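Local coordinates for protein transcriptional activator, putative (Pyrococcus furiosus, PDB 1RTW) that is of unknown function but is named a putative transcriptional activator and has the all-helical fold of the TENA/THI-4/PQQC family, at residues B[4-9]-B[189-194]; B[41-46]-B[130-135]; B[66-71]-B[120-125]; B[70-75]-B[162-167]. One frame throughout, in Å; residues are numbered along the deposited sequence.

Contact 1 of 4, residues B[4-9]-B[189-194]; sequences EELIKE and EVFKEV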
# COMPACT_ATOMS: atom_id res chain seq x y z
N GLU B 4 -12.00 -15.66 21.97
CA GLU B 4 -12.44 -15.57 23.35
C GLU B 4 -11.32 -15.01 24.22
O GLU B 4 -11.59 -14.27 25.17
CB GLU B 4 -12.91 -16.94 23.84
CG GLU B 4 -14.22 -17.37 23.17
CD GLU B 4 -14.80 -18.66 23.72
OE1 GLU B 4 -14.30 -19.18 24.74
OE2 GLU B 4 -15.78 -19.16 23.12
N GLU B 5 -10.08 -15.30 23.85
CA GLU B 5 -8.94 -14.77 24.59
C GLU B 5 -8.92 -13.25 24.47
O GLU B 5 -8.81 -12.54 25.46
CB GLU B 5 -7.64 -15.34 24.04
CG GLU B 5 -7.43 -16.82 24.30
CD GLU B 5 -6.17 -17.37 23.64
OE1 GLU B 5 -5.23 -16.58 23.36
OE2 GLU B 5 -6.13 -18.59 23.39
N LEU B 6 -9.04 -12.77 23.23
CA LEU B 6 -9.05 -11.35 22.93
C LEU B 6 -10.09 -10.62 23.76
O LEU B 6 -9.80 -9.61 24.39
CB LEU B 6 -9.32 -11.12 21.45
CG LEU B 6 -8.21 -11.54 20.49
CD1 LEU B 6 -8.68 -11.35 19.07
CD2 LEU B 6 -6.95 -10.72 20.75
N ILE B 7 -11.30 -11.17 23.78
CA ILE B 7 -12.41 -10.59 24.53
C ILE B 7 -12.21 -10.57 26.04
O ILE B 7 -12.52 -9.58 26.70
CB ILE B 7 -13.73 -11.31 24.18
CG1 ILE B 7 -14.17 -10.90 22.77
CG2 ILE B 7 -14.82 -10.97 25.19
CD1 ILE B 7 -15.33 -11.70 22.23
N LYS B 8 -11.66 -11.66 26.56
CA LYS B 8 -11.40 -11.82 27.99
C LYS B 8 -10.44 -10.77 28.56
O LYS B 8 -10.70 -10.17 29.60
CB LYS B 8 -10.88 -13.23 28.27
CG LYS B 8 -10.65 -13.56 29.75
CD LYS B 8 -10.16 -14.99 29.95
CE LYS B 8 -8.79 -15.23 29.34
NZ LYS B 8 -8.34 -16.64 29.48
N GLU B 9 -9.36 -10.51 27.83
CA GLU B 9 -8.34 -9.57 28.26
C GLU B 9 -8.65 -8.09 28.04
O GLU B 9 -7.89 -7.22 28.44
CB GLU B 9 -6.99 -10.01 27.68
CG GLU B 9 -6.07 -8.95 27.12
CD GLU B 9 -5.03 -9.54 26.18
OE1 GLU B 9 -3.96 -8.91 25.99
OE2 GLU B 9 -5.27 -10.63 25.62
N GLU B 189 -2.51 -6.58 20.56
CA GLU B 189 -2.35 -5.14 20.75
C GLU B 189 -3.33 -4.36 19.87
O GLU B 189 -3.92 -3.38 20.32
CB GLU B 189 -0.92 -4.70 20.44
CG GLU B 189 0.07 -4.91 21.59
CD GLU B 189 -0.35 -4.18 22.87
OE1 GLU B 189 -0.89 -3.05 22.79
OE2 GLU B 189 -0.14 -4.74 23.97
N VAL B 190 -3.48 -4.78 18.62
CA VAL B 190 -4.40 -4.11 17.72
C VAL B 190 -5.83 -4.24 18.23
O VAL B 190 -6.58 -3.25 18.22
CB VAL B 190 -4.25 -4.63 16.26
CG1 VAL B 190 -5.37 -4.10 15.39
CG2 VAL B 190 -2.92 -4.16 15.68
N PHE B 191 -6.19 -5.42 18.73
CA PHE B 191 -7.54 -5.65 19.26
C PHE B 191 -7.81 -4.69 20.42
O PHE B 191 -8.91 -4.12 20.54
CB PHE B 191 -7.71 -7.11 19.72
CG PHE B 191 -9.13 -7.46 20.11
CD1 PHE B 191 -9.62 -7.18 21.39
CD2 PHE B 191 -9.99 -8.04 19.18
CE1 PHE B 191 -10.94 -7.46 21.73
CE2 PHE B 191 -11.32 -8.33 19.51
CZ PHE B 191 -11.79 -8.04 20.79
N LYS B 192 -6.81 -4.52 21.29
CA LYS B 192 -6.91 -3.62 22.43
C LYS B 192 -7.12 -2.19 21.97
O LYS B 192 -8.02 -1.49 22.46
CB LYS B 192 -5.63 -3.70 23.27
CG LYS B 192 -5.55 -2.68 24.40
CD LYS B 192 -4.29 -2.88 25.24
CE LYS B 192 -4.30 -4.24 25.92
NZ LYS B 192 -3.03 -4.53 26.62
N GLU B 193 -6.32 -1.76 21.00
CA GLU B 193 -6.40 -0.41 20.48
C GLU B 193 -7.73 -0.17 19.78
O GLU B 193 -8.35 0.88 19.98
CB GLU B 193 -5.20 -0.14 19.56
CG GLU B 193 -4.95 1.32 19.22
CD GLU B 193 -4.51 2.18 20.42
OE1 GLU B 193 -4.45 3.42 20.26
OE2 GLU B 193 -4.21 1.63 21.50
N VAL B 194 -8.21 -1.14 19.00
CA VAL B 194 -9.49 -0.97 18.31
C VAL B 194 -10.61 -0.89 19.35
O VAL B 194 -11.58 -0.14 19.17
CB VAL B 194 -9.76 -2.09 17.25
CG1 VAL B 194 -11.17 -1.94 16.65
CG2 VAL B 194 -8.74 -2.02 16.14
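Leu6 O lies against the Phe191 ring, 3.6 Å from Phe191 CE1, and the same oxygen takes a hydrogen bond from Asn10 ND2. The main body of the contact is apolar. It joins the short N-terminal helix 2-8 to the long helix 181-201. Phe191 CG stands anti to its backbone N (chi1 -172°), which carries the ring out toward helix 2-8. Leu6 CB sits over the centre of one ring face, 3.7 Å from the Phe191 centroid, and makes a CH-pi contact there. The two branches of Leu6 then divide. CD1 meets Phe191 CD2 at 3.6 Å, while CD2 rests on Phe191 CB at 3.8 Å. Ile7 adds a looser touch, with CG1 4.2 Å from Phe191 CZ. Cys127 of helix 118-142 also packs on Phe191. At the outer margin Lys192 NZ has two acids nearby. Within its own helix, Lys192 NZ makes a long salt bridge to Glu189 OE2 at 3.9 Å. Across the contact, Lys192 NZ is 4.5 Å from Glu9 OE1, beyond salt-bridge range. Helix 2-8 thus meets helix 181-201 here mainly by a buried leucine-on-phenylalanine fit; any attraction between Glu9 and Lys192 is probably weak.

Contact 2 of 4, residues B[41-46]-B[130-135]; sequences VNDYYF and KAYYEA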
# COMPACT_ATOMS: atom_id res chain seq x y z
N VAL B 41 -23.78 11.23 11.35
CA VAL B 41 -22.82 11.87 10.45
C VAL B 41 -21.43 11.25 10.59
O VAL B 41 -20.75 10.98 9.60
CB VAL B 41 -22.72 13.39 10.74
CG1 VAL B 41 -21.60 14.02 9.95
CG2 VAL B 41 -24.05 14.09 10.41
N ASN B 42 -21.02 10.99 11.82
CA ASN B 42 -19.71 10.42 12.07
C ASN B 42 -19.60 8.92 11.80
O ASN B 42 -18.58 8.45 11.32
CB ASN B 42 -19.23 10.75 13.48
CG ASN B 42 -18.83 12.20 13.60
OD1 ASN B 42 -17.67 12.55 13.40
ND2 ASN B 42 -19.79 13.05 13.93
N ASP B 43 -20.65 8.17 12.10
CA ASP B 43 -20.57 6.75 11.84
C ASP B 43 -20.65 6.47 10.34
O ASP B 43 -20.08 5.51 9.85
CB ASP B 43 -21.64 5.98 12.60
CG ASP B 43 -21.20 4.57 12.92
OD1 ASP B 43 -20.18 4.41 13.62
OD2 ASP B 43 -21.86 3.62 12.45
N TYR B 44 -21.35 7.34 9.61
CA TYR B 44 -21.49 7.20 8.17
C TYR B 44 -20.10 7.31 7.55
O TYR B 44 -19.76 6.58 6.62
CB TYR B 44 -22.41 8.29 7.62
CG TYR B 44 -22.57 8.26 6.13
CD1 TYR B 44 -23.21 7.19 5.51
CD2 TYR B 44 -22.13 9.32 5.35
CE1 TYR B 44 -23.41 7.18 4.13
CE2 TYR B 44 -22.32 9.32 3.97
CZ TYR B 44 -22.97 8.25 3.37
OH TYR B 44 -23.18 8.27 2.02
N TYR B 45 -19.31 8.24 8.08
CA TYR B 45 -17.94 8.45 7.63
C TYR B 45 -17.12 7.22 7.99
O TYR B 45 -16.31 6.75 7.19
CB TYR B 45 -17.35 9.67 8.33
CG TYR B 45 -15.88 9.88 8.05
CD1 TYR B 45 -14.91 9.56 9.00
CD2 TYR B 45 -15.48 10.46 6.86
CE1 TYR B 45 -13.55 9.82 8.76
CE2 TYR B 45 -14.13 10.72 6.60
CZ TYR B 45 -13.18 10.40 7.55
OH TYR B 45 -11.85 10.66 7.26
N PHE B 46 -17.35 6.67 9.17
CA PHE B 46 -16.62 5.49 9.59
C PHE B 46 -16.93 4.28 8.70
O PHE B 46 -16.04 3.56 8.30
CB PHE B 46 -16.92 5.14 11.06
CG PHE B 46 -16.19 3.92 11.56
CD1 PHE B 46 -14.86 4.01 11.96
CD2 PHE B 46 -16.80 2.67 11.54
CE1 PHE B 46 -14.14 2.86 12.32
CE2 PHE B 46 -16.09 1.51 11.90
CZ PHE B 46 -14.76 1.61 12.28
N LYS B 130 -17.61 -7.40 16.01
CA LYS B 130 -18.05 -8.03 17.25
C LYS B 130 -18.48 -6.98 18.27
O LYS B 130 -19.46 -7.18 19.00
CB LYS B 130 -16.92 -8.91 17.79
CG LYS B 130 -17.19 -9.55 19.13
CD LYS B 130 -18.31 -10.57 19.08
CE LYS B 130 -18.46 -11.26 20.41
NZ LYS B 130 -19.66 -12.13 20.42
N ALA B 131 -17.78 -5.86 18.30
CA ALA B 131 -18.11 -4.77 19.21
C ALA B 131 -19.51 -4.24 18.93
O ALA B 131 -20.32 -4.06 19.85
CB ALA B 131 -17.11 -3.66 19.10
N TYR B 132 -19.81 -3.99 17.65
CA TYR B 132 -21.12 -3.45 17.28
C TYR B 132 -22.24 -4.45 17.46
O TYR B 132 -23.37 -4.08 17.80
CB TYR B 132 -21.09 -2.89 15.86
CG TYR B 132 -21.19 -1.39 15.83
CD1 TYR B 132 -21.93 -0.74 14.84
CD2 TYR B 132 -20.58 -0.61 16.81
CE1 TYR B 132 -22.06 0.65 14.83
CE2 TYR B 132 -20.71 0.78 16.81
CZ TYR B 132 -21.45 1.41 15.82
OH TYR B 132 -21.56 2.79 15.83
N TYR B 133 -21.92 -5.73 17.25
CA TYR B 133 -22.91 -6.78 17.41
C TYR B 133 -23.37 -6.81 18.86
O TYR B 133 -24.57 -6.82 19.14
CB TYR B 133 -22.32 -8.14 16.99
CG TYR B 133 -23.28 -9.31 17.15
CD1 TYR B 133 -24.58 -9.25 16.67
CD2 TYR B 133 -22.87 -10.47 17.80
CE1 TYR B 133 -25.46 -10.32 16.83
CE2 TYR B 133 -23.73 -11.55 17.96
CZ TYR B 133 -25.02 -11.48 17.48
OH TYR B 133 -25.86 -12.56 17.63
N GLU B 134 -22.41 -6.76 19.78
CA GLU B 134 -22.73 -6.77 21.21
C GLU B 134 -23.48 -5.53 21.69
O GLU B 134 -24.49 -5.65 22.39
CB GLU B 134 -21.45 -6.95 22.03
CG GLU B 134 -20.80 -8.32 21.88
CD GLU B 134 -21.72 -9.46 22.29
OE1 GLU B 134 -22.46 -9.31 23.29
OE2 GLU B 134 -21.70 -10.51 21.62
N ALA B 135 -23.02 -4.35 21.28
CA ALA B 135 -23.64 -3.09 21.67
C ALA B 135 -25.09 -2.98 21.24
O ALA B 135 -25.96 -2.66 22.05
CB ALA B 135 -22.85 -1.92 21.12
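Asp43 meets Tyr132 in the interior of the helical bundle, and these two side chains make the whole contact. Asp43 CB points toward helix 118-142. The torsion at CB puts CG anti to the backbone N (chi1 -151°) and sends the carboxylate across the gap. Asp43 CG comes to 3.4 Å from Tyr132 OH. Asp43 OD1 is 3.1 Å, and OD2 3.5 Å, from Tyr132 OH. Asp43 OD2 also comes within 3.8 Å of Tyr132 CE1, obliquely to the ring. The two side chains come from opposite directions, and the carboxylate plane is tilted only 21° from the ring plane. Tyr132 OH is hydrogen-bonded to Trp39 NE1, one turn before Asp43 on the same helix. The backbones remain well apart, with 11.6 Å between the CA atoms of Asp43 and Tyr132. Trp136 and Trp156 meet the Tyr132 ring edge-to-face, and Trp202 packs against it as well. The Tyr132 side chain also lies about 4 Å from a bound phosphate ion, probably from the crystallisation liquor, which may still mark a pocket. The tyrosine spans most of the gap between helices 33-60 and 118-142 and meets the short aspartate, while Phe201 of helix 181-201 packs on Asp43 and Glu198 on Tyr132.

Contact 3 of 4, residues B[66-71]-B[120-125]; sequences LPFFAE and EGFTAL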
# COMPACT_ATOMS: atom_id res chain seq x y z
N LEU B 66 -11.22 -14.99 -0.61
CA LEU B 66 -11.70 -14.02 -1.59
C LEU B 66 -13.22 -13.95 -1.67
O LEU B 66 -13.78 -12.86 -1.67
CB LEU B 66 -11.08 -14.28 -2.97
CG LEU B 66 -9.56 -14.07 -2.96
CD1 LEU B 66 -8.96 -14.34 -4.33
CD2 LEU B 66 -9.22 -12.66 -2.51
N PRO B 67 -13.92 -15.12 -1.71
CA PRO B 67 -15.38 -15.12 -1.78
C PRO B 67 -16.01 -14.46 -0.54
O PRO B 67 -16.98 -13.72 -0.64
CB PRO B 67 -15.72 -16.62 -1.84
CG PRO B 67 -14.53 -17.21 -2.51
CD PRO B 67 -13.40 -16.50 -1.80
N PHE B 68 -15.43 -14.75 0.63
CA PHE B 68 -15.92 -14.19 1.89
C PHE B 68 -15.82 -12.67 1.86
O PHE B 68 -16.78 -11.97 2.20
CB PHE B 68 -15.11 -14.75 3.07
CG PHE B 68 -15.16 -13.90 4.31
CD1 PHE B 68 -16.27 -13.92 5.15
CD2 PHE B 68 -14.10 -13.06 4.62
CE1 PHE B 68 -16.33 -13.11 6.27
CE2 PHE B 68 -14.15 -12.24 5.75
CZ PHE B 68 -15.27 -12.27 6.57
N PHE B 69 -14.67 -12.16 1.45
CA PHE B 69 -14.46 -10.72 1.38
C PHE B 69 -15.36 -10.07 0.35
O PHE B 69 -15.85 -8.96 0.57
CB PHE B 69 -13.00 -10.39 1.11
CG PHE B 69 -12.16 -10.28 2.37
CD1 PHE B 69 -12.26 -9.15 3.18
CD2 PHE B 69 -11.29 -11.28 2.74
CE1 PHE B 69 -11.49 -9.02 4.33
CE2 PHE B 69 -10.51 -11.17 3.89
CZ PHE B 69 -10.61 -10.04 4.69
N ALA B 70 -15.59 -10.75 -0.77
CA ALA B 70 -16.46 -10.20 -1.81
C ALA B 70 -17.89 -10.04 -1.31
O ALA B 70 -18.51 -8.99 -1.50
CB ALA B 70 -16.45 -11.08 -3.04
N GLU B 71 -18.37 -11.06 -0.61
CA GLU B 71 -19.71 -11.10 -0.04
C GLU B 71 -19.86 -10.14 1.13
O GLU B 71 -20.88 -9.45 1.24
CB GLU B 71 -20.05 -12.52 0.43
CG GLU B 71 -20.22 -13.54 -0.69
CD GLU B 71 -19.88 -14.97 -0.27
OE1 GLU B 71 -19.54 -15.78 -1.17
OE2 GLU B 71 -19.92 -15.28 0.94
N GLU B 120 -3.20 -9.05 12.02
CA GLU B 120 -3.55 -7.83 12.75
C GLU B 120 -4.78 -7.19 12.10
O GLU B 120 -5.71 -6.76 12.79
CB GLU B 120 -2.38 -6.85 12.70
CG GLU B 120 -1.13 -7.27 13.49
CD GLU B 120 0.00 -6.25 13.34
OE1 GLU B 120 0.62 -6.19 12.25
OE2 GLU B 120 0.26 -5.50 14.31
N GLY B 121 -4.77 -7.15 10.77
CA GLY B 121 -5.88 -6.56 10.05
C GLY B 121 -7.18 -7.29 10.30
O GLY B 121 -8.20 -6.68 10.62
N PHE B 122 -7.14 -8.61 10.16
CA PHE B 122 -8.33 -9.43 10.37
C PHE B 122 -8.77 -9.36 11.83
O PHE B 122 -9.96 -9.39 12.12
CB PHE B 122 -8.09 -10.88 9.93
CG PHE B 122 -9.35 -11.57 9.48
CD1 PHE B 122 -9.83 -11.38 8.20
CD2 PHE B 122 -10.08 -12.37 10.35
CE1 PHE B 122 -11.03 -11.96 7.79
CE2 PHE B 122 -11.27 -12.95 9.95
CZ PHE B 122 -11.75 -12.75 8.67
N THR B 123 -7.81 -9.23 12.75
CA THR B 123 -8.14 -9.11 14.16
C THR B 123 -8.90 -7.80 14.37
O THR B 123 -9.90 -7.76 15.10
CB THR B 123 -6.85 -9.15 15.05
OG1 THR B 123 -6.26 -10.45 14.97
CG2 THR B 123 -7.18 -8.89 16.50
N ALA B 124 -8.46 -6.74 13.69
CA ALA B 124 -9.14 -5.44 13.81
C ALA B 124 -10.57 -5.54 13.27
O ALA B 124 -11.49 -4.95 13.84
CB ALA B 124 -8.37 -4.36 13.07
N LEU B 125 -10.74 -6.30 12.18
CA LEU B 125 -12.04 -6.48 11.58
C LEU B 125 -12.98 -7.14 12.59
O LEU B 125 -14.07 -6.63 12.86
CB LEU B 125 -11.95 -7.33 10.32
CG LEU B 125 -13.31 -7.69 9.69
CD1 LEU B 125 -13.98 -6.43 9.17
CD2 LEU B 125 -13.10 -8.66 8.57
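Phe68 and Phe69 converge on Phe122 to form an aromatic cluster inside the all-helical bundle. The cluster joins the start of helix 66-89 to helix 118-142. Its tight part is small. Phe122 CE1 is the point where all three rings come together, 3.7 Å from Phe68 CE2. Both partners approach the edge of the Phe122 ring, near its plane. The ring planes are not parallel: Phe68 is turned 51° from Phe122, and Phe69 is turned 80°. Both pairs have centroids 6.0 Å apart. Phe122 CG lies anti to the backbone N (chi1 -152°), and this swings the ring toward helix 66-89. Ile168 and Ile171 of helix 159-176 also pack on Phe122, while Leu57 and Met58 of helix 33-60 pack on Phe69. The looser part lies at Leu125. It points toward helix 66-89 but its side chain comes no nearer than 4.5 Å to segment 66-71. The backbones are also far apart, with 11.0 Å between the CA atoms of Phe69 and Phe122. Leu66 and Ala70 take no part in this contact and pack on Arg52 and Ser77 of the third subunit. Within helix 66-89 the two neighbouring phenylalanines overlap as well: Phe68 CE2 stands 4.1 Å above the centre of the Phe69 ring.

Contact 4 of 4, residues B[70-75]-B[162-167]; sequences AESIYY and GEYVKR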
# COMPACT_ATOMS: atom_id res chain seq x y z
N ALA B 70 -15.59 -10.75 -0.77
CA ALA B 70 -16.46 -10.20 -1.81
C ALA B 70 -17.89 -10.04 -1.31
O ALA B 70 -18.51 -8.99 -1.50
CB ALA B 70 -16.45 -11.08 -3.04
N GLU B 71 -18.37 -11.06 -0.61
CA GLU B 71 -19.71 -11.10 -0.04
C GLU B 71 -19.86 -10.14 1.13
O GLU B 71 -20.88 -9.45 1.24
CB GLU B 71 -20.05 -12.52 0.43
CG GLU B 71 -20.22 -13.54 -0.69
CD GLU B 71 -19.88 -14.97 -0.27
OE1 GLU B 71 -19.54 -15.78 -1.17
OE2 GLU B 71 -19.92 -15.28 0.94
N SER B 72 -18.86 -10.09 1.99
CA SER B 72 -18.88 -9.23 3.17
C SER B 72 -18.87 -7.76 2.79
O SER B 72 -19.66 -6.97 3.33
CB SER B 72 -17.71 -9.53 4.10
OG SER B 72 -17.79 -10.85 4.56
N ILE B 73 -17.99 -7.38 1.87
CA ILE B 73 -17.92 -5.99 1.43
C ILE B 73 -19.25 -5.56 0.81
O ILE B 73 -19.75 -4.47 1.09
CB ILE B 73 -16.77 -5.76 0.45
CG1 ILE B 73 -15.44 -5.90 1.20
CG2 ILE B 73 -16.88 -4.39 -0.21
CD1 ILE B 73 -14.22 -5.76 0.30
N TYR B 74 -19.84 -6.45 0.01
CA TYR B 74 -21.12 -6.17 -0.63
C TYR B 74 -22.19 -6.01 0.46
O TYR B 74 -22.97 -5.06 0.43
CB TYR B 74 -21.50 -7.30 -1.59
CG TYR B 74 -22.80 -7.07 -2.32
CD1 TYR B 74 -22.96 -5.97 -3.17
CD2 TYR B 74 -23.88 -7.92 -2.13
CE1 TYR B 74 -24.18 -5.73 -3.82
CE2 TYR B 74 -25.10 -7.69 -2.77
CZ TYR B 74 -25.24 -6.60 -3.61
OH TYR B 74 -26.44 -6.37 -4.23
N TYR B 75 -22.18 -6.92 1.43
CA TYR B 75 -23.12 -6.90 2.55
C TYR B 75 -22.99 -5.60 3.37
O TYR B 75 -23.96 -4.85 3.51
CB TYR B 75 -22.88 -8.13 3.43
CG TYR B 75 -23.68 -8.20 4.72
CD1 TYR B 75 -25.08 -8.13 4.72
CD2 TYR B 75 -23.02 -8.34 5.95
CE1 TYR B 75 -25.80 -8.20 5.92
CE2 TYR B 75 -23.73 -8.41 7.15
CZ TYR B 75 -25.11 -8.34 7.13
OH TYR B 75 -25.78 -8.44 8.34
N GLY B 162 -25.05 -11.48 13.16
CA GLY B 162 -24.40 -12.36 14.11
C GLY B 162 -23.73 -13.54 13.44
O GLY B 162 -22.72 -14.06 13.92
N GLU B 163 -24.29 -13.98 12.32
CA GLU B 163 -23.74 -15.09 11.57
C GLU B 163 -22.46 -14.62 10.88
O GLU B 163 -21.48 -15.35 10.79
CB GLU B 163 -24.76 -15.61 10.55
CG GLU B 163 -25.93 -16.33 11.21
CD GLU B 163 -27.02 -16.74 10.24
OE1 GLU B 163 -27.34 -15.97 9.31
OE2 GLU B 163 -27.56 -17.85 10.41
N TYR B 164 -22.50 -13.38 10.42
CA TYR B 164 -21.37 -12.74 9.76
C TYR B 164 -20.23 -12.61 10.79
O TYR B 164 -19.07 -12.89 10.48
CB TYR B 164 -21.81 -11.38 9.22
CG TYR B 164 -20.70 -10.40 8.92
CD1 TYR B 164 -19.69 -10.71 8.02
CD2 TYR B 164 -20.66 -9.15 9.56
CE1 TYR B 164 -18.66 -9.82 7.75
CE2 TYR B 164 -19.64 -8.25 9.30
CZ TYR B 164 -18.64 -8.59 8.40
OH TYR B 164 -17.63 -7.70 8.12
N VAL B 165 -20.57 -12.23 12.02
CA VAL B 165 -19.59 -12.09 13.09
C VAL B 165 -19.01 -13.46 13.43
O VAL B 165 -17.80 -13.61 13.58
CB VAL B 165 -20.23 -11.47 14.36
CG1 VAL B 165 -19.27 -11.56 15.53
CG2 VAL B 165 -20.59 -10.02 14.11
N LYS B 166 -19.88 -14.46 13.52
CA LYS B 166 -19.47 -15.82 13.83
C LYS B 166 -18.53 -16.35 12.74
O LYS B 166 -17.56 -17.06 13.03
CB LYS B 166 -20.69 -16.73 13.95
CG LYS B 166 -20.39 -18.15 14.44
CD LYS B 166 -19.91 -18.17 15.89
CE LYS B 166 -21.00 -17.71 16.86
NZ LYS B 166 -22.22 -18.57 16.78
N ARG B 167 -18.81 -15.97 11.50
CA ARG B 167 -18.02 -16.38 10.35
C ARG B 167 -16.61 -15.77 10.42
O ARG B 167 -15.63 -16.45 10.10
CB ARG B 167 -18.72 -15.99 9.05
CG ARG B 167 -18.15 -16.66 7.81
CD ARG B 167 -18.91 -16.25 6.55
NE ARG B 167 -18.34 -16.89 5.35
CZ ARG B 167 -18.60 -16.52 4.10
NH1 ARG B 167 -19.43 -15.51 3.85
NH2 ARG B 167 -18.03 -17.16 3.09
O HOH W 1 -20.47 -12.82 4.73
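Arg167 and Glu71 form a salt bridge between helices 159-176 and 66-89. Arg167 NH1 donates to Glu71 OE2 at 3.0 Å, with an N-H...O angle of 163°. Arg167 NH2 gives Glu71 OE2 a weak bond at 3.4 Å. One carboxylate oxygen therefore takes both bonds, in the guanidinium plane and at its edge. The arginine chain is extended from CG to NE, which lets it span the gap. A water links Arg167 NH1 to Ser72 OG by two weak bonds. Ser72 OG has a stronger partner in Phe68 O, one turn back. Ser72 OG lies 3.5 Å from Tyr164 CE1, so the serine packs against the tyrosine ring. Farther along, Tyr75 and Tyr164 make a T-shaped pair. The edge of Tyr75 points at the face of Tyr164, with Tyr75 CE2 4.0 Å from Tyr164 CD2 and the planes at 73°. Tyr164 OH is hydrogen-bonded to Glu129 OE2 of helix 118-142, and Met54 of helix 33-60 packs on the same side chain. The two segments run at 144°, closer to antiparallel than to perpendicular, with their axes 12.3 Å apart. The contact grades from an ion pair at the rim to aromatic packing around the buried Tyr164. The charges sit nearer solvent, and Tyr164 is held at its ring by Tyr75 and at its hydroxyl by Glu129.

Helix 118-142 takes part in contacts 2 and 3, whose centres are 17 Å apart. Helix 66-89 takes part in contacts 3 and 4, which share Ala70 and Glu71 and lie about 9 Å apart between centres. Contact 4 also packs against contact 2, where Tyr133 CZ is 3.5 Å from Gly162 CA. Contact 1 reaches contact 3 through Phe191 CB and Thr123 CG2 at 3.7 Å, but stays about 8 Å from contact 4 at the nearest atoms. Bound phosphate lies about 4 Å from the Tyr132 side chain of contact 2 and about 5 Å from Tyr164 of contact 4. Contacts 3 and 4 both touch the third subunit.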